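Local coordinates for protein BtGH115A (Bacteroides thetaiotaomicron, PDB 5BY3) that acts as a family GH115 4-O-methyl-alpha-glucuronidase with specificity for decorated arabinogalactans, at residues S477-E488 / L536-V547; Q568-A576 / L622-R630. All coordinates share one frame; numbering follows the deposited sequence.

In the fold
Contacts 1 and 2 join three helices and a loop of BtGH115A. Contact 1 pairs helix 476-495 with helix 523-543; contact 2 fixes the loop that follows helix 587-603 against helix 552-580. Helices 523-543 and 552-580 are consecutive in the chain, and the latter also covers Cys478, Val485 and Val540 of contact 1, so it flanks contact 1 and supplies one half of contact 2. The contact centres are 25 Å apart and their nearest atoms about 5 Å, without touching. The side chain of Phe625 in contact 2 is about 9 Å from the bound nickel ion; Leu404 and Asp436 belong to the metal site.

Contact 1. Residues S477-E488 / L536-V547; sequences SCAKTILSVMQE and LSETVEKAASKV
Leu536 sets its two methyl carbons against Val485 and Glu488, opening an antiparallel helix pair whose segment axes run 10.0 Å apart at 159°. Its CD2 lies 3.8 Å from Glu488 CB, while the acid's carboxylate turns off to a salt bridge with Arg491. One turn on, Thr539 CG2 and Val485 CG2 meet at 3.5 Å, the two side chains lying alongside one another but pointing opposite ways. Thr539 chi1 is -55°, which puts OG1 beside the backbone N and CG2 anti to it; OG1 bonds back to Glu535 O, leaving the methyl for the interface. Val540 crosses Val485 at about a right angle, CG2 against CG1; Val485 also touches Val563, and Val540 touches Lys560, of helix 552-580. Ala543 CB lies over both Thr481 OG1, at 3.5 Å, and Ile482 CD1. Lys546, bent at chi3 and chi4, meets Thr481 tip to tip, CE against CG2, and its CE rests 3.4 Å from Ser477 O. A glycine in place of Thr481 would probably leave Ala543 CB and the Lys546 methylenes without their cover and open a gap at this end of the pair. At the far end Val547 CG2 touches Cys478 SG at 3.9 Å.

Contact 2. Residues Q568-A576 / L622-R630; sequences QMNRKLLYA and LPVFNRVER
Lys572 drives its ammonium into the turn formed by Val624 and Asn626, a lysine of a long helix gripping the backbone of a short 3-10 segment and the loop that leaves it. NZ gives two hydrogen bonds: one to Val624 O at 2.8 Å, in the carbonyl plane and on a lone pair, the other to Asn626 O at 2.9 Å, approached from above the carbonyl plane. The chain gets there with CG anti to the backbone N (chi1 -176°) and a single bend at chi3, 82°. Two main-chain carbonyls thus hold a buried charge.

Apolar packing adjoins this grip. The Leu573 and Val624 side chains cross at about a right angle, CD1 against CG2, and Leu573 CD2 meets Val628 CG2 at 4.0 Å, while Ala576 CB packs against both methyls of Val628. The selenomethionine Met569, also packed on Trp405, brings CE to the edge of the Phe625 ring, 4.2 Å from Phe625 CD1. Further out, Arg627 and Arg630 form salt bridges with Asp594 and Asp590 of helix 587-603. Phe625 N to Leu622 O closes the 3-10 turn, and Val624 CG1 lies 3.9 Å above the centre of the Phe625 ring.

Contact 1. Residues S477-E488 / L536-V547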
ATOM      1  N   SER A 477       0.154  25.298  10.315  1.00 53.02           N
ATOM      2  CA  SER A 477       1.363  26.110  10.170  1.00 51.04           C
ATOM      3  C   SER A 477       2.607  25.251   9.878  1.00 51.96           C
ATOM      4  O   SER A 477       3.513  25.687   9.159  1.00 59.20           O
ATOM      5  CB  SER A 477       1.505  27.159  11.331  1.00 55.14           C
ATOM      6  OG  SER A 477       2.444  26.848  12.374  1.00 61.68           O
ATOM      7  N   CYS A 478       2.622  24.034  10.421  1.00 52.43           N
ATOM      8  CA  CYS A 478       3.679  23.048  10.201  1.00 45.62           C
ATOM      9  C   CYS A 478       3.548  22.508   8.792  1.00 46.41           C
ATOM     10  O   CYS A 478       4.522  22.449   8.053  1.00 46.65           O
ATOM     11  CB  CYS A 478       3.546  21.911  11.202  1.00 44.57           C
ATOM     12  SG  CYS A 478       4.886  20.684  11.144  1.00 50.27           S
ATOM     13  N   ALA A 479       2.320  22.173   8.409  1.00 47.34           N
ATOM     14  CA  ALA A 479       2.012  21.622   7.099  1.00 46.30           C
ATOM     15  C   ALA A 479       2.253  22.602   5.956  1.00 49.25           C
ATOM     16  O   ALA A 479       2.314  22.212   4.791  1.00 46.93           O
ATOM     17  CB  ALA A 479       0.579  21.148   7.080  1.00 49.80           C
ATOM     18  N   LYS A 480       2.384  23.875   6.293  1.00 51.59           N
ATOM     19  CA  LYS A 480       2.652  24.906   5.309  1.00 54.00           C
ATOM     20  C   LYS A 480       4.103  24.791   4.878  1.00 50.97           C
ATOM     21  O   LYS A 480       4.453  25.054   3.725  1.00 42.57           O
ATOM     22  CB  LYS A 480       2.375  26.298   5.901  1.00 59.36           C
ATOM     23  CG  LYS A 480       1.916  27.365   4.899  1.00 67.10           C
ATOM     24  CD  LYS A 480       1.961  28.732   5.581  1.00 76.08           C
ATOM     25  CE  LYS A 480       2.406  29.869   4.660  1.00 80.20           C
ATOM     26  NZ  LYS A 480       1.303  30.838   4.385  1.00 79.68           N
ATOM     27  N   THR A 481       4.945  24.387   5.808  1.00 48.33           N
ATOM     28  CA  THR A 481       6.352  24.268   5.473  1.00 58.03           C
ATOM     29  C   THR A 481       6.622  22.821   4.986  1.00 62.37           C
ATOM     30  O   THR A 481       7.441  22.596   4.087  1.00 74.30           O
ATOM     31  CB  THR A 481       7.297  24.773   6.618  1.00 58.49           C
ATOM     32  OG1 THR A 481       7.995  23.688   7.227  1.00 55.71           O
ATOM     33  CG2 THR A 481       6.533  25.591   7.733  1.00 53.32           C
ATOM     34  N   ILE A 482       5.872  21.866   5.531  1.00 50.46           N
ATOM     35  CA  ILE A 482       6.190  20.452   5.397  1.00 49.86           C
ATOM     36  C   ILE A 482       5.657  19.772   4.120  1.00 49.54           C
ATOM     37  O   ILE A 482       6.260  18.815   3.652  1.00 54.57           O
ATOM     38  CB  ILE A 482       5.813  19.698   6.710  1.00 47.98           C
ATOM     39  CG1 ILE A 482       6.806  20.030   7.833  1.00 45.23           C
ATOM     40  CG2 ILE A 482       5.722  18.193   6.538  1.00 41.63           C
ATOM     41  CD1 ILE A 482       8.252  20.263   7.412  1.00 45.91           C
ATOM     42  N   LEU A 483       4.552  20.271   3.564  1.00 48.09           N
ATOM     43  CA  LEU A 483       3.939  19.701   2.365  1.00 46.49           C
ATOM     44  C   LEU A 483       4.934  19.510   1.231  1.00 45.83           C
ATOM     45  O   LEU A 483       4.962  18.448   0.624  1.00 43.48           O
ATOM     46  CB  LEU A 483       2.698  20.505   1.881  1.00 45.44           C
ATOM     47  CG  LEU A 483       2.120  20.275   0.458  1.00 45.02           C
ATOM     48  CD1 LEU A 483       1.657  18.847   0.184  1.00 51.16           C
ATOM     49  CD2 LEU A 483       0.971  21.204   0.221  1.00 44.90           C
ATOM     50  N   SER A 484       5.709  20.548   0.935  1.00 44.12           N
ATOM     51  CA  SER A 484       6.695  20.485  -0.149  1.00 47.06           C
ATOM     52  C   SER A 484       7.855  19.555   0.209  1.00 41.47           C
ATOM     53  O   SER A 484       8.419  18.920  -0.660  1.00 42.96           O
ATOM     54  CB  SER A 484       7.217  21.883  -0.523  1.00 47.18           C
ATOM     55  OG  SER A 484       8.100  22.374   0.478  1.00 51.11           O
ATOM     56  N   VAL A 485       8.198  19.482   1.486  1.00 41.62           N
ATOM     57  CA  VAL A 485       9.188  18.503   1.976  1.00 41.17           C
ATOM     58  C   VAL A 485       8.793  17.036   1.734  1.00 43.30           C
ATOM     59  O   VAL A 485       9.606  16.243   1.224  1.00 40.68           O
ATOM     60  CB  VAL A 485       9.533  18.758   3.438  1.00 38.51           C
ATOM     61  CG1 VAL A 485      10.209  17.570   4.061  1.00 35.52           C
ATOM     62  CG2 VAL A 485      10.409  20.002   3.525  1.00 39.67           C
HETATM   63  N   MSE A 486       7.551  16.688   2.078  1.00 46.77           N
HETATM   64  CA  MSE A 486       7.020  15.329   1.843  1.00 42.18           C
HETATM   65  C   MSE A 486       7.002  15.058   0.361  1.00 40.54           C
HETATM   66  O   MSE A 486       7.440  14.000  -0.095  1.00 43.10           O
HETATM   67  CB  MSE A 486       5.650  15.171   2.511  1.00 41.30           C
HETATM   68  CG  MSE A 486       5.686  15.124   4.051  1.00 40.92           C
HETATM   69 SE   MSE A 486       7.276  14.279   4.877  1.00 45.38          SE
HETATM   70  CE  MSE A 486       6.744  12.401   4.870  1.00 41.79           C
ATOM     71  N   GLN A 487       6.537  16.028  -0.412  1.00 40.33           N
ATOM     72  CA  GLN A 487       6.544  15.904  -1.854  1.00 45.25           C
ATOM     73  C   GLN A 487       7.950  15.597  -2.384  1.00 44.29           C
ATOM     74  O   GLN A 487       8.126  14.728  -3.235  1.00 41.78           O
ATOM     75  CB  GLN A 487       5.998  17.163  -2.492  1.00 46.84           C
ATOM     76  CG  GLN A 487       4.490  17.327  -2.344  1.00 54.34           C
ATOM     77  CD  GLN A 487       4.008  18.683  -2.840  1.00 56.00           C
ATOM     78  OE1 GLN A 487       4.700  19.701  -2.688  1.00 60.59           O
ATOM     79  NE2 GLN A 487       2.822  18.706  -3.434  1.00 54.39           N
ATOM     80  N   GLU A 488       8.945  16.301  -1.863  1.00 42.18           N
ATOM     81  CA  GLU A 488      10.279  16.139  -2.378  1.00 43.10           C
ATOM     82  C   GLU A 488      10.874  14.837  -1.939  1.00 39.23           C
ATOM     83  O   GLU A 488      11.626  14.258  -2.704  1.00 45.07           O
ATOM     84  CB  GLU A 488      11.186  17.309  -1.992  1.00 45.93           C
ATOM     85  CG  GLU A 488      10.997  18.505  -2.910  1.00 48.57           C
ATOM     86  CD  GLU A 488      11.426  18.210  -4.332  1.00 53.54           C
ATOM     87  OE1 GLU A 488      12.666  17.973  -4.473  1.00 45.30           O
ATOM     88  OE2 GLU A 488      10.526  18.223  -5.257  1.00 47.90           O
ATOM     89  N   LEU A 536      15.964  19.542   2.846  1.00 44.19           N
ATOM     90  CA  LEU A 536      14.908  18.771   3.488  1.00 44.96           C
ATOM     91  C   LEU A 536      15.129  18.535   4.987  1.00 42.74           C
ATOM     92  O   LEU A 536      14.255  18.807   5.832  1.00 40.87           O
ATOM     93  CB  LEU A 536      14.666  17.455   2.722  1.00 46.53           C
ATOM     94  CG  LEU A 536      14.164  17.517   1.262  1.00 41.19           C
ATOM     95  CD1 LEU A 536      13.539  16.200   0.906  1.00 40.04           C
ATOM     96  CD2 LEU A 536      13.164  18.653   1.013  1.00 40.92           C
ATOM     97  N   SER A 537      16.310  18.056   5.327  1.00 43.63           N
ATOM     98  CA  SER A 537      16.662  17.886   6.725  1.00 46.40           C
ATOM     99  C   SER A 537      16.596  19.196   7.523  1.00 50.63           C
ATOM    100  O   SER A 537      16.121  19.196   8.656  1.00 49.21           O
ATOM    101  CB  SER A 537      18.042  17.270   6.850  1.00 48.15           C
ATOM    102  OG  SER A 537      18.186  16.681   8.130  1.00 48.11           O
ATOM    103  N   GLU A 538      17.082  20.287   6.917  1.00 54.17           N
ATOM    104  CA  GLU A 538      17.094  21.614   7.531  1.00 54.70           C
ATOM    105  C   GLU A 538      15.679  22.138   7.776  1.00 50.59           C
ATOM    106  O   GLU A 538      15.400  22.601   8.879  1.00 60.43           O
ATOM    107  CB  GLU A 538      17.894  22.629   6.703  1.00 66.86           C
ATOM    108  CG  GLU A 538      19.420  22.601   6.820  1.00 85.11           C
ATOM    109  CD  GLU A 538      20.095  23.724   6.004  1.00106.14           C
ATOM    110  OE1 GLU A 538      19.840  23.828   4.774  1.00103.97           O
ATOM    111  OE2 GLU A 538      20.887  24.512   6.587  1.00108.25           O
ATOM    112  N   THR A 539      14.800  22.078   6.767  1.00 44.36           N
ATOM    113  CA  THR A 539      13.384  22.423   6.922  1.00 40.44           C
ATOM    114  C   THR A 539      12.694  21.656   8.060  1.00 46.65           C
ATOM    115  O   THR A 539      12.001  22.240   8.875  1.00 53.83           O
ATOM    116  CB  THR A 539      12.636  22.202   5.620  1.00 39.00           C
ATOM    117  OG1 THR A 539      13.309  22.939   4.627  1.00 42.05           O
ATOM    118  CG2 THR A 539      11.170  22.729   5.652  1.00 36.66           C
ATOM    119  N   VAL A 540      12.941  20.362   8.128  1.00 45.18           N
ATOM    120  CA  VAL A 540      12.340  19.467   9.103  1.00 46.37           C
ATOM    121  C   VAL A 540      12.798  19.779  10.535  1.00 49.92           C
ATOM    122  O   VAL A 540      12.006  19.693  11.496  1.00 51.64           O
ATOM    123  CB  VAL A 540      12.660  18.012   8.656  1.00 47.43           C
ATOM    124  CG1 VAL A 540      12.820  17.037   9.803  1.00 39.16           C
ATOM    125  CG2 VAL A 540      11.641  17.556   7.616  1.00 48.43           C
ATOM    126  N   GLU A 541      14.069  20.148  10.659  1.00 51.55           N
ATOM    127  CA  GLU A 541      14.681  20.555  11.931  1.00 59.51           C
ATOM    128  C   GLU A 541      14.087  21.868  12.438  1.00 58.89           C
ATOM    129  O   GLU A 541      13.706  21.966  13.611  1.00 62.53           O
ATOM    130  CB  GLU A 541      16.207  20.684  11.779  1.00 59.67           C
ATOM    131  CG  GLU A 541      16.993  20.547  13.081  1.00 60.38           C
ATOM    132  CD  GLU A 541      16.944  19.159  13.684  1.00 63.31           C
ATOM    133  OE1 GLU A 541      16.963  18.167  12.941  1.00 66.39           O
ATOM    134  OE2 GLU A 541      16.899  19.047  14.924  1.00 70.47           O
ATOM    135  N   LYS A 542      13.989  22.852  11.539  1.00 57.68           N
ATOM    136  CA  LYS A 542      13.448  24.165  11.882  1.00 59.97           C
ATOM    137  C   LYS A 542      11.972  24.103  12.252  1.00 55.66           C
ATOM    138  O   LYS A 542      11.580  24.725  13.233  1.00 54.84           O
ATOM    139  CB  LYS A 542      13.674  25.210  10.781  1.00 65.23           C
ATOM    140  CG  LYS A 542      15.141  25.559  10.491  1.00 83.61           C
ATOM    141  CD  LYS A 542      15.244  26.883   9.711  1.00 93.36           C
ATOM    142  CE  LYS A 542      15.933  26.762   8.351  1.00 89.71           C
ATOM    143  NZ  LYS A 542      17.397  27.021   8.368  1.00 84.71           N
ATOM    144  N   ALA A 543      11.167  23.353  11.491  1.00 50.24           N
ATOM    145  CA  ALA A 543       9.716  23.307  11.700  1.00 46.08           C
ATOM    146  C   ALA A 543       9.287  22.523  12.970  1.00 49.20           C
ATOM    147  O   ALA A 543       8.149  22.663  13.398  1.00 49.50           O
ATOM    148  CB  ALA A 543       8.999  22.807  10.456  1.00 41.84           C
ATOM    149  N   ALA A 544      10.226  21.770  13.578  1.00 47.47           N
ATOM    150  CA  ALA A 544      10.046  20.992  14.811  1.00 48.05           C
ATOM    151  C   ALA A 544       9.427  21.736  15.996  1.00 62.05           C
ATOM    152  O   ALA A 544       8.496  21.221  16.642  1.00 61.95           O
ATOM    153  CB  ALA A 544      11.361  20.367  15.232  1.00 47.98           C
ATOM    154  N   SER A 545       9.941  22.935  16.295  1.00 71.71           N
ATOM    155  CA  SER A 545       9.414  23.736  17.413  1.00 68.51           C
ATOM    156  C   SER A 545       8.052  24.417  17.108  1.00 64.77           C
ATOM    157  O   SER A 545       7.322  24.744  18.026  1.00 70.06           O
ATOM    158  CB  SER A 545      10.480  24.692  17.963  1.00 69.47           C
ATOM    159  OG  SER A 545      11.150  25.373  16.915  1.00 68.88           O
ATOM    160  N   LYS A 546       7.688  24.566  15.835  1.00 61.32           N
ATOM    161  CA  LYS A 546       6.317  25.010  15.443  1.00 64.65           C
ATOM    162  C   LYS A 546       5.183  23.899  15.466  1.00 60.73           C
ATOM    163  O   LYS A 546       4.080  24.056  14.879  1.00 53.69           O
ATOM    164  CB  LYS A 546       6.370  25.802  14.103  1.00 65.92           C
ATOM    165  CG  LYS A 546       6.225  24.999  12.797  1.00 75.88           C
ATOM    166  CD  LYS A 546       6.758  25.705  11.541  1.00 76.44           C
ATOM    167  CE  LYS A 546       5.967  26.949  11.141  1.00 78.19           C
ATOM    168  NZ  LYS A 546       6.215  28.124  12.018  1.00 65.76           N
ATOM    169  N   VAL A 547       5.471  22.797  16.163  1.00 55.39           N
ATOM    170  CA  VAL A 547       4.623  21.610  16.210  1.00 51.15           C
ATOM    171  C   VAL A 547       3.921  21.630  17.553  1.00 52.51           C
ATOM    172  O   VAL A 547       4.616  21.676  18.561  1.00 53.62           O
ATOM    173  CB  VAL A 547       5.494  20.319  16.125  1.00 50.91           C
ATOM    174  CG1 VAL A 547       4.718  19.061  16.481  1.00 40.67           C
ATOM    175  CG2 VAL A 547       6.164  20.180  14.753  1.00 49.10           C
TER

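Contact 2. Residues Q568-A576 / L622-R630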
ATOM      1  N   GLN A 568      20.212  10.673   5.591  1.00 38.81           N
ATOM      2  CA  GLN A 568      21.413  10.108   6.161  1.00 40.75           C
ATOM      3  C   GLN A 568      21.861   8.837   5.443  1.00 44.19           C
ATOM      4  O   GLN A 568      23.075   8.509   5.440  1.00 44.06           O
ATOM      5  CB  GLN A 568      21.233   9.884   7.681  1.00 43.11           C
ATOM      6  CG  GLN A 568      21.160  11.165   8.519  1.00 41.96           C
ATOM      7  CD  GLN A 568      22.345  12.097   8.278  1.00 43.95           C
ATOM      8  OE1 GLN A 568      23.507  11.689   8.361  1.00 44.82           O
ATOM      9  NE2 GLN A 568      22.053  13.338   7.932  1.00 44.17           N
HETATM   10  N   MSE A 569      20.889   8.134   4.838  1.00 41.70           N
HETATM   11  CA  MSE A 569      21.174   6.994   3.956  1.00 40.86           C
HETATM   12  C   MSE A 569      21.809   7.486   2.697  1.00 42.29           C
HETATM   13  O   MSE A 569      22.804   6.915   2.237  1.00 45.44           O
HETATM   14  CB  MSE A 569      19.896   6.196   3.635  1.00 42.42           C
HETATM   15  CG  MSE A 569      20.094   4.796   3.028  1.00 42.02           C
HETATM   16 SE   MSE A 569      21.079   3.494   4.164  1.00 41.82          SE
HETATM   17  CE  MSE A 569      20.238   3.142   5.899  1.00 61.78           C
ATOM     18  N   ASN A 570      21.251   8.546   2.108  1.00 42.06           N
ATOM     19  CA  ASN A 570      21.864   9.093   0.899  1.00 40.61           C
ATOM     20  C   ASN A 570      23.266   9.618   1.188  1.00 40.36           C
ATOM     21  O   ASN A 570      24.207   9.317   0.468  1.00 44.76           O
ATOM     22  CB  ASN A 570      20.933  10.075   0.204  1.00 36.32           C
ATOM     23  CG  ASN A 570      19.879   9.359  -0.628  1.00 40.75           C
ATOM     24  OD1 ASN A 570      19.934   9.390  -1.859  1.00 40.00           O
ATOM     25  ND2 ASN A 570      18.913   8.681   0.043  1.00 39.98           N
ATOM     26  N   ARG A 571      23.411  10.332   2.291  1.00 42.88           N
ATOM     27  CA  ARG A 571      24.735  10.762   2.775  1.00 44.33           C
ATOM     28  C   ARG A 571      25.717   9.617   2.924  1.00 39.72           C
ATOM     29  O   ARG A 571      26.825   9.709   2.428  1.00 37.65           O
ATOM     30  CB  ARG A 571      24.602  11.520   4.099  1.00 45.74           C
ATOM     31  CG  ARG A 571      23.934  12.876   3.932  1.00 47.20           C
ATOM     32  CD  ARG A 571      24.375  13.852   5.002  1.00 51.49           C
ATOM     33  NE  ARG A 571      23.827  15.177   4.740  1.00 53.70           N
ATOM     34  CZ  ARG A 571      23.597  16.106   5.666  1.00 52.03           C
ATOM     35  NH1 ARG A 571      23.842  15.877   6.953  1.00 49.35           N
ATOM     36  NH2 ARG A 571      23.078  17.256   5.293  1.00 44.23           N
ATOM     37  N   LYS A 572      25.299   8.539   3.595  1.00 39.95           N
ATOM     38  CA  LYS A 572      26.193   7.424   3.900  1.00 39.51           C
ATOM     39  C   LYS A 572      26.736   6.810   2.626  1.00 44.29           C
ATOM     40  O   LYS A 572      27.959   6.556   2.496  1.00 45.50           O
ATOM     41  CB  LYS A 572      25.486   6.337   4.729  1.00 40.98           C
ATOM     42  CG  LYS A 572      26.392   5.161   5.182  1.00 36.47           C
ATOM     43  CD  LYS A 572      25.576   4.010   5.766  1.00 37.98           C
ATOM     44  CE  LYS A 572      24.975   3.093   4.687  1.00 35.84           C
ATOM     45  NZ  LYS A 572      24.236   1.956   5.291  1.00 36.57           N
ATOM     46  N   LEU A 573      25.823   6.587   1.690  1.00 40.59           N
ATOM     47  CA  LEU A 573      26.151   5.899   0.457  1.00 40.77           C
ATOM     48  C   LEU A 573      26.724   6.855  -0.588  1.00 40.54           C
ATOM     49  O   LEU A 573      27.621   6.466  -1.332  1.00 36.80           O
ATOM     50  CB  LEU A 573      24.936   5.042  -0.050  1.00 41.83           C
ATOM     51  CG  LEU A 573      24.770   3.823   0.890  1.00 43.83           C
ATOM     52  CD1 LEU A 573      23.342   3.493   1.275  1.00 43.49           C
ATOM     53  CD2 LEU A 573      25.509   2.599   0.381  1.00 37.53           C
ATOM     54  N   LEU A 574      26.237   8.098  -0.655  1.00 39.64           N
ATOM     55  CA  LEU A 574      26.821   9.013  -1.637  1.00 43.59           C
ATOM     56  C   LEU A 574      28.212   9.553  -1.261  1.00 45.08           C
ATOM     57  O   LEU A 574      29.071   9.634  -2.151  1.00 45.08           O
ATOM     58  CB  LEU A 574      25.861  10.111  -2.048  1.00 44.38           C
ATOM     59  CG  LEU A 574      24.716   9.539  -2.866  1.00 45.63           C
ATOM     60  CD1 LEU A 574      23.751  10.659  -3.205  1.00 46.39           C
ATOM     61  CD2 LEU A 574      25.228   8.863  -4.124  1.00 43.68           C
ATOM     62  N   TYR A 575      28.446   9.896   0.021  1.00 39.97           N
ATOM     63  CA  TYR A 575      29.799  10.279   0.470  1.00 45.62           C
ATOM     64  C   TYR A 575      30.757   9.115   0.265  1.00 47.56           C
ATOM     65  O   TYR A 575      31.882   9.308  -0.148  1.00 46.68           O
ATOM     66  CB  TYR A 575      29.852  10.672   1.945  1.00 48.35           C
ATOM     67  CG  TYR A 575      29.119  11.940   2.376  1.00 47.23           C
ATOM     68  CD1 TYR A 575      29.044  13.064   1.546  1.00 44.26           C
ATOM     69  CD2 TYR A 575      28.566  12.026   3.678  1.00 49.30           C
ATOM     70  CE1 TYR A 575      28.378  14.211   1.954  1.00 50.47           C
ATOM     71  CE2 TYR A 575      27.913  13.175   4.112  1.00 56.59           C
ATOM     72  CZ  TYR A 575      27.820  14.271   3.254  1.00 60.38           C
ATOM     73  OH  TYR A 575      27.158  15.409   3.697  1.00 66.93           O
ATOM     74  N   ALA A 576      30.281   7.900   0.552  1.00 49.08           N
ATOM     75  CA  ALA A 576      31.033   6.682   0.298  1.00 48.32           C
ATOM     76  C   ALA A 576      31.475   6.572  -1.168  1.00 51.07           C
ATOM     77  O   ALA A 576      32.633   6.161  -1.449  1.00 50.13           O
ATOM     78  CB  ALA A 576      30.212   5.470   0.705  1.00 48.82           C
ATOM     79  N   LEU A 622      20.814  -6.818   5.405  1.00 41.17           N
ATOM     80  CA  LEU A 622      21.289  -6.663   4.031  1.00 40.78           C
ATOM     81  C   LEU A 622      22.515  -5.800   4.029  1.00 43.58           C
ATOM     82  O   LEU A 622      22.603  -4.868   4.847  1.00 45.91           O
ATOM     83  CB  LEU A 622      20.200  -6.118   3.090  1.00 37.91           C
ATOM     84  CG  LEU A 622      18.942  -6.990   2.939  1.00 42.91           C
ATOM     85  CD1 LEU A 622      18.198  -6.623   1.667  1.00 42.55           C
ATOM     86  CD2 LEU A 622      19.215  -8.507   2.959  1.00 40.73           C
ATOM     87  N   PRO A 623      23.486  -6.108   3.134  1.00 48.00           N
ATOM     88  CA  PRO A 623      24.773  -5.389   3.125  1.00 49.81           C
ATOM     89  C   PRO A 623      24.605  -3.858   3.057  1.00 51.06           C
ATOM     90  O   PRO A 623      25.279  -3.115   3.814  1.00 47.41           O
ATOM     91  CB  PRO A 623      25.463  -5.924   1.855  1.00 47.85           C
ATOM     92  CG  PRO A 623      24.873  -7.255   1.654  1.00 47.58           C
ATOM     93  CD  PRO A 623      23.431  -7.115   2.057  1.00 44.58           C
ATOM     94  N   VAL A 624      23.677  -3.407   2.196  1.00 44.95           N
ATOM     95  CA  VAL A 624      23.376  -1.985   2.054  1.00 40.84           C
ATOM     96  C   VAL A 624      23.201  -1.233   3.408  1.00 40.83           C
ATOM     97  O   VAL A 624      23.529  -0.033   3.453  1.00 39.68           O
ATOM     98  CB  VAL A 624      22.191  -1.751   1.067  1.00 41.04           C
ATOM     99  CG1 VAL A 624      20.850  -2.102   1.691  1.00 39.20           C
ATOM    100  CG2 VAL A 624      22.144  -0.320   0.556  1.00 39.18           C
ATOM    101  N   PHE A 625      22.725  -1.908   4.479  1.00 33.49           N
ATOM    102  CA  PHE A 625      22.465  -1.226   5.761  1.00 38.74           C
ATOM    103  C   PHE A 625      23.683  -1.117   6.687  1.00 42.16           C
ATOM    104  O   PHE A 625      23.598  -0.517   7.768  1.00 43.82           O
ATOM    105  CB  PHE A 625      21.299  -1.882   6.546  1.00 42.19           C
ATOM    106  CG  PHE A 625      20.019  -2.004   5.767  1.00 46.19           C
ATOM    107  CD1 PHE A 625      19.263  -0.864   5.420  1.00 49.69           C
ATOM    108  CD2 PHE A 625      19.564  -3.240   5.352  1.00 43.72           C
ATOM    109  CE1 PHE A 625      18.090  -0.970   4.682  1.00 47.30           C
ATOM    110  CE2 PHE A 625      18.372  -3.349   4.614  1.00 45.88           C
ATOM    111  CZ  PHE A 625      17.637  -2.223   4.292  1.00 46.45           C
ATOM    112  N   ASN A 626      24.796  -1.724   6.295  1.00 43.87           N
ATOM    113  CA  ASN A 626      26.014  -1.713   7.113  1.00 49.08           C
ATOM    114  C   ASN A 626      26.800  -0.404   6.969  1.00 50.02           C
ATOM    115  O   ASN A 626      26.525   0.377   6.058  1.00 41.50           O
ATOM    116  CB  ASN A 626      26.927  -2.867   6.679  1.00 49.64           C
ATOM    117  CG  ASN A 626      26.371  -4.231   7.025  1.00 51.11           C
ATOM    118  OD1 ASN A 626      26.634  -5.198   6.311  1.00 49.06           O
ATOM    119  ND2 ASN A 626      25.614  -4.323   8.124  1.00 48.24           N
ATOM    120  N   ARG A 627      27.819  -0.174   7.817  1.00 52.53           N
ATOM    121  CA  ARG A 627      28.813   0.859   7.451  1.00 46.54           C
ATOM    122  C   ARG A 627      29.421   0.362   6.170  1.00 45.53           C
ATOM    123  O   ARG A 627      29.522  -0.847   5.955  1.00 40.19           O
ATOM    124  CB  ARG A 627      29.924   1.042   8.451  1.00 44.45           C
ATOM    125  CG  ARG A 627      29.569   1.801   9.687  1.00 49.65           C
ATOM    126  CD  ARG A 627      30.675   1.633  10.742  1.00 49.49           C
ATOM    127  NE  ARG A 627      30.254   2.294  11.977  1.00 45.14           N
ATOM    128  CZ  ARG A 627      29.677   1.692  13.021  1.00 49.80           C
ATOM    129  NH1 ARG A 627      29.433   0.369  13.041  1.00 44.58           N
ATOM    130  NH2 ARG A 627      29.315   2.440  14.060  1.00 51.02           N
ATOM    131  N   VAL A 628      29.835   1.297   5.330  1.00 45.82           N
ATOM    132  CA  VAL A 628      30.370   0.949   4.029  1.00 51.80           C
ATOM    133  C   VAL A 628      31.840   0.485   4.108  1.00 54.81           C
ATOM    134  O   VAL A 628      32.703   1.165   4.701  1.00 55.10           O
ATOM    135  CB  VAL A 628      30.192   2.117   3.035  1.00 47.07           C
ATOM    136  CG1 VAL A 628      30.808   1.779   1.697  1.00 52.33           C
ATOM    137  CG2 VAL A 628      28.722   2.412   2.837  1.00 45.24           C
ATOM    138  N   GLU A 629      32.111  -0.658   3.486  1.00 59.04           N
ATOM    139  CA  GLU A 629      33.483  -1.146   3.242  1.00 62.16           C
ATOM    140  C   GLU A 629      34.333  -0.112   2.471  1.00 57.98           C
ATOM    141  O   GLU A 629      34.024   0.264   1.337  1.00 58.74           O
ATOM    142  CB  GLU A 629      33.429  -2.491   2.499  1.00 72.73           C
ATOM    143  CG  GLU A 629      34.698  -3.339   2.537  1.00 87.56           C
ATOM    144  CD  GLU A 629      34.668  -4.524   1.562  1.00 98.14           C
ATOM    145  OE1 GLU A 629      33.840  -4.529   0.605  1.00 87.17           O
ATOM    146  OE2 GLU A 629      35.492  -5.456   1.748  1.00100.26           O
ATOM    147  N   ARG A 630      35.403   0.341   3.110  1.00 56.40           N
ATOM    148  CA  ARG A 630      36.366   1.261   2.507  1.00 56.88           C
ATOM    149  C   ARG A 630      37.300   0.562   1.494  1.00 60.34           C
ATOM    150  O   ARG A 630      37.932  -0.461   1.800  1.00 65.10           O
ATOM    151  CB  ARG A 630      37.182   1.929   3.607  1.00 55.41           C
ATOM    152  CG  ARG A 630      36.341   2.640   4.667  1.00 59.69           C
ATOM    153  CD  ARG A 630      37.198   3.623   5.433  1.00 63.12           C
ATOM    154  NE  ARG A 630      36.488   4.220   6.552  1.00 61.17           N
ATOM    155  CZ  ARG A 630      36.985   5.184   7.326  1.00 64.67           C
ATOM    156  NH1 ARG A 630      38.213   5.689   7.109  1.00 55.25           N
ATOM    157  NH2 ARG A 630      36.242   5.656   8.319  1.00 58.52           N
TER